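Local atomic coordinates of peptidyl tryptophan dihydroxylase (Pseudomonas putida, PDB entry 7CTQ), a protein that acts as an FAD-dependent monooxygenase that dihydroxylates a peptidyl tryptophan, a step essential for biogenesis of the tryptophylquinone cofactor of quinohemoprotein amine dehydrogenase. Residues 224-227 / 231-234. Numbering follows the deposited sequence.
Sequences LVTE and ARAL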
# COMPACT_ATOMS: atom_id res chain seq x y z
N LEU A 224 -24.95 -9.50 -13.44
CA LEU A 224 -24.66 -8.27 -12.72
C LEU A 224 -24.37 -7.12 -13.68
O LEU A 224 -24.88 -6.01 -13.49
CB LEU A 224 -23.48 -8.49 -11.77
CG LEU A 224 -23.51 -7.88 -10.38
CD1 LEU A 224 -24.93 -7.86 -9.80
CD2 LEU A 224 -22.60 -8.70 -9.48
N VAL A 225 -23.55 -7.37 -14.70
CA VAL A 225 -23.28 -6.34 -15.71
C VAL A 225 -24.59 -5.87 -16.35
O VAL A 225 -24.81 -4.66 -16.55
CB VAL A 225 -22.29 -6.88 -16.77
CG1 VAL A 225 -22.28 -5.99 -17.99
CG2 VAL A 225 -20.89 -6.99 -16.19
N THR A 226 -25.50 -6.80 -16.64
CA THR A 226 -26.76 -6.45 -17.30
C THR A 226 -27.60 -5.53 -16.42
O THR A 226 -28.08 -4.48 -16.87
CB THR A 226 -27.54 -7.72 -17.66
OG1 THR A 226 -26.80 -8.49 -18.61
CG2 THR A 226 -28.89 -7.36 -18.27
N GLU A 227 -27.78 -5.91 -15.15
CA GLU A 227 -28.56 -5.11 -14.22
C GLU A 227 -27.97 -3.71 -14.06
O GLU A 227 -28.67 -2.71 -14.23
CB GLU A 227 -28.62 -5.81 -12.86
CG GLU A 227 -29.61 -5.19 -11.89
CD GLU A 227 -30.08 -6.16 -10.82
OE1 GLU A 227 -31.23 -6.01 -10.34
OE2 GLU A 227 -29.29 -7.06 -10.44
N ALA A 231 -26.50 0.63 -21.14
CA ALA A 231 -25.60 0.54 -22.28
C ALA A 231 -24.30 -0.10 -21.84
O ALA A 231 -23.67 0.35 -20.88
CB ALA A 231 -25.33 1.93 -22.86
N ARG A 232 -23.87 -1.15 -22.56
CA ARG A 232 -22.66 -1.87 -22.22
C ARG A 232 -21.48 -1.59 -23.14
O ARG A 232 -20.33 -1.84 -22.74
CB ARG A 232 -22.95 -3.37 -22.19
CG ARG A 232 -23.89 -3.79 -21.06
CD ARG A 232 -24.30 -5.24 -21.21
NE ARG A 232 -25.23 -5.41 -22.32
CZ ARG A 232 -25.66 -6.59 -22.77
NH1 ARG A 232 -25.22 -7.71 -22.22
NH2 ARG A 232 -26.52 -6.64 -23.78
N ALA A 233 -21.71 -1.04 -24.33
CA ALA A 233 -20.65 -0.77 -25.31
C ALA A 233 -19.71 -1.97 -25.47
O ALA A 233 -18.48 -1.84 -25.42
CB ALA A 233 -19.86 0.49 -24.93
N LEU A 234 -20.30 -3.14 -25.68
CA LEU A 234 -19.53 -4.37 -25.74
C LEU A 234 -18.48 -4.35 -26.84
O LEU A 234 -17.42 -4.96 -26.68
CB LEU A 234 -20.48 -5.55 -25.92
CG LEU A 234 -21.35 -5.86 -24.70
CD1 LEU A 234 -22.38 -6.94 -24.98
CD2 LEU A 234 -20.47 -6.28 -23.51
O HOH W 1 -24.18 -8.34 -19.68
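Thr226 and Arg232 mark the nearest approach of the two backbones, with 7.9 Å from CA of Thr226 to CA of Arg232. Residues 224-227 belong to the short helix 223-228, whereas 231-234 form an irregular loop leading toward strand 238-243; Ala233 there has a left-handed helical backbone conformation, and the chain turns sharply at it. No direct hydrogen bond joins the segments; a methyl-to-methylene contact and one bridging water span the gap. On the buried side, CG1 of Val225 meets the aliphatic part of Arg232, coming to 3.9 Å from its CD. That methyl lies anti to the backbone N (chi1 166°), and a compact branched residue suits a place that also packs against Met186 of strand 182-188. Arg232 serves two environments: its methylenes lie against Val225, while a bend at chi3 (-73°) leaves NH1 on the side of Thr226, where one water fits between them. NH1 of Arg232 and OG1 of Thr226 remain 4.0 Å apart, obliquely placed. The water accepts a hydrogen bond from Arg232 NH1 at 2.8 Å and is hydrogen-bonded to Thr226 OG1, also at 2.8 Å. Thr226 suits this exposed helical position because its hydroxyl can reach the water and also makes a weak bond to the carbonyl of Ser222. Within the loop, CD1 of Leu234 sits 3.9 Å above the centre of one face of the Arg232 guanidinium. Ala231 O is bonded to Trp165 NE1 of strand 158-166, and Leu224 rests the helix on strands 67-76, 173-179 and 182-188 of the nine-stranded mixed sheet. This small, partly hydrated contact thus belongs to a helix-loop-strand connection at the edge of the flavoprotein monooxygenase.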